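Local coordinates for CCHC-type domain-containing protein (Trypanosoma brucei brucei, PDB 7C45) that binds single-stranded RNA and probably trims guide RNAs from the 3' end as an RNase D-type exonuclease with zinc knuckles, at residues A[121-124]-A[125-128]. Sequence-based numbering, arbitrary orientation.
Sequences VLDL and QVFF. With nucleotides of chain B.
Asp123 closes a strand and caps a helix at once: it lies directly before helix 124-136, and its OD1 accepts from two backbone amides of the first turn. Val126 N reaches OD1 at 3.3 Å along a nearly straight bond (166°) but from above the carboxylate plane, whereas Gln125 N, 3.0 Å from the same oxygen, makes a weak, bent one. CG stands anti to the backbone N (chi1 -177°), which swings the carboxylate across the first turn. Aspartate suits this N-cap because its short side chain can fold back onto amides that no preceding turn supplies with carbonyls, and its negative charge should be favoured by the helix dipole. The carboxylate, buried, also accepts from the backbone N of Asp102 (OD1) and of Cys103 (OD2), tying the cap to the neighbouring loop. Val126 crosses Asp123 at about a right angle and sets one methyl, CG2, 3.5 Å from Asp123 OD2; its short, beta-branched side chain packs against the carboxylate without competing for its hydrogen bonds.

Regular helical bonding begins with Phe127 N donating to Asp123 O at 2.9 Å, in the carbonyl plane. The Phe127 ring meets Leu122 CD1 (4.1 Å from Phe127 CD2) and Leu124 CD2 (4.2 Å from the same ring carbon), both obliquely. Gln125, long and extended beyond CG, instead carries its amide to the RNA: NE2 donates to O2' of U8 in chain B at 2.8 Å, a bond to a ribose hydroxyl, consistent with recognition of RNA. Arg141 NH1 donates to OE1 while NE2 also donates to Ser142 O, which fixes the rotation of the amide.

Strand 121-123, outermost in the mixed sheet within this chain, runs parallel to 97-100, where Leu122 bonds through its backbone to Lys98 and Phe100; helix 212-226 packs on Leu122, Val126 and Phe127, and helix 144-152 on Phe128.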
loop_
_atom_site.group_PDB
_atom_site.type_symbol
_atom_site.label_atom_id
_atom_site.label_comp_id
_atom_site.label_asym_id
_atom_site.label_seq_id
_atom_site.Cartn_x
_atom_site.Cartn_y
_atom_site.Cartn_z
ATOM N N VAL A 121 -2.053 10.668 7.026
ATOM C CA VAL A 121 -2.053 9.458 6.212
ATOM C C VAL A 121 -1.048 9.639 5.078
ATOM O O VAL A 121 -0.903 10.735 4.534
ATOM C CB VAL A 121 -3.463 9.152 5.657
ATOM C CG1 VAL A 121 -3.445 7.925 4.744
ATOM C CG2 VAL A 121 -4.470 8.881 6.776
ATOM N N LEU A 122 -0.350 8.567 4.731
ATOM C CA LEU A 122 0.564 8.566 3.593
ATOM C C LEU A 122 0.326 7.291 2.810
ATOM O O LEU A 122 0.489 6.198 3.353
ATOM C CB LEU A 122 2.021 8.642 4.054
ATOM C CG LEU A 122 3.053 8.649 2.930
ATOM C CD1 LEU A 122 2.861 9.894 2.115
ATOM C CD2 LEU A 122 4.450 8.674 3.568
ATOM N N ASP A 123 -0.049 7.429 1.536
ATOM C CA ASP A 123 -0.388 6.293 0.688
ATOM C C ASP A 123 0.833 5.972 -0.164
ATOM O O ASP A 123 1.215 6.754 -1.041
ATOM C CB ASP A 123 -1.613 6.618 -0.163
ATOM C CG ASP A 123 -2.076 5.451 -1.014
ATOM O OD1 ASP A 123 -1.287 4.577 -1.380
ATOM O OD2 ASP A 123 -3.285 5.431 -1.329
ATOM N N LEU A 124 1.470 4.840 0.111
ATOM C CA LEU A 124 2.736 4.555 -0.561
ATOM C C LEU A 124 2.532 4.176 -2.024
ATOM O O LEU A 124 3.441 4.364 -2.848
ATOM C CB LEU A 124 3.484 3.454 0.180
ATOM C CG LEU A 124 3.977 3.826 1.579
ATOM C CD1 LEU A 124 4.843 2.685 2.121
ATOM C CD2 LEU A 124 4.733 5.171 1.610
ATOM N N GLN A 125 1.368 3.632 -2.378
ATOM C CA GLN A 125 1.095 3.419 -3.799
ATOM C C GLN A 125 1.071 4.744 -4.534
ATOM O O GLN A 125 1.678 4.885 -5.605
ATOM C CB GLN A 125 -0.239 2.699 -3.995
ATOM C CG GLN A 125 -0.493 2.280 -5.434
ATOM C CD GLN A 125 -1.908 1.767 -5.652
ATOM O OE1 GLN A 125 -2.872 2.463 -5.379
ATOM N NE2 GLN A 125 -2.027 0.527 -6.116
ATOM N N VAL A 126 0.376 5.731 -3.960
ATOM C CA VAL A 126 0.356 7.084 -4.519
ATOM C C VAL A 126 1.773 7.660 -4.583
ATOM O O VAL A 126 2.151 8.295 -5.579
ATOM C CB VAL A 126 -0.594 7.986 -3.712
ATOM C CG1 VAL A 126 -0.535 9.411 -4.196
ATOM C CG2 VAL A 126 -2.034 7.472 -3.838
ATOM N N PHE A 127 2.568 7.458 -3.520
ATOM C CA PHE A 127 3.971 7.889 -3.522
ATOM C C PHE A 127 4.695 7.345 -4.751
ATOM O O PHE A 127 5.340 8.094 -5.499
ATOM C CB PHE A 127 4.668 7.433 -2.231
ATOM C CG PHE A 127 5.768 8.373 -1.743
ATOM C CD1 PHE A 127 6.676 8.914 -2.621
ATOM C CD2 PHE A 127 5.852 8.716 -0.407
ATOM C CE1 PHE A 127 7.698 9.773 -2.175
ATOM C CE2 PHE A 127 6.846 9.590 0.061
ATOM C CZ PHE A 127 7.766 10.118 -0.837
ATOM N N PHE A 128 4.568 6.044 -4.993
ATOM C CA PHE A 128 5.249 5.449 -6.138
ATOM C C PHE A 128 4.723 6.022 -7.444
ATOM O O PHE A 128 5.503 6.335 -8.349
ATOM C CB PHE A 128 5.104 3.932 -6.125
ATOM C CG PHE A 128 5.940 3.233 -7.175
ATOM C CD1 PHE A 128 7.295 3.024 -6.966
ATOM C CD2 PHE A 128 5.377 2.806 -8.359
ATOM C CE1 PHE A 128 8.064 2.389 -7.923
ATOM C CE2 PHE A 128 6.143 2.161 -9.318
ATOM C CZ PHE A 128 7.478 1.949 -9.099
ATOM P P U B 8 -3.762 -4.152 -11.259
ATOM O OP1 U B 8 -4.990 -4.395 -12.047
ATOM O OP2 U B 8 -2.537 -3.735 -11.985
ATOM O "O5'" U B 8 -4.168 -3.129 -10.123
ATOM C "C5'" U B 8 -3.241 -2.189 -9.619
ATOM C "C4'" U B 8 -3.852 -1.402 -8.499
ATOM O "O4'" U B 8 -5.025 -0.705 -8.978
ATOM C "C3'" U B 8 -4.357 -2.197 -7.307
ATOM O "O3'" U B 8 -3.309 -2.535 -6.422
ATOM C "C2'" U B 8 -5.384 -1.255 -6.699
ATOM O "O2'" U B 8 -4.743 -0.217 -5.961
ATOM C "C1'" U B 8 -5.987 -0.628 -7.957
ATOM N N1 U B 8 -7.193 -1.339 -8.444
ATOM C C2 U B 8 -8.385 -1.050 -7.835
ATOM O O2 U B 8 -8.460 -0.287 -6.893
ATOM N N3 U B 8 -9.473 -1.722 -8.354
ATOM C C4 U B 8 -9.434 -2.597 -9.428
ATOM O O4 U B 8 -10.473 -3.136 -9.822
ATOM C C5 U B 8 -8.150 -2.810 -10.017
ATOM C C6 U B 8 -7.089 -2.178 -9.515
#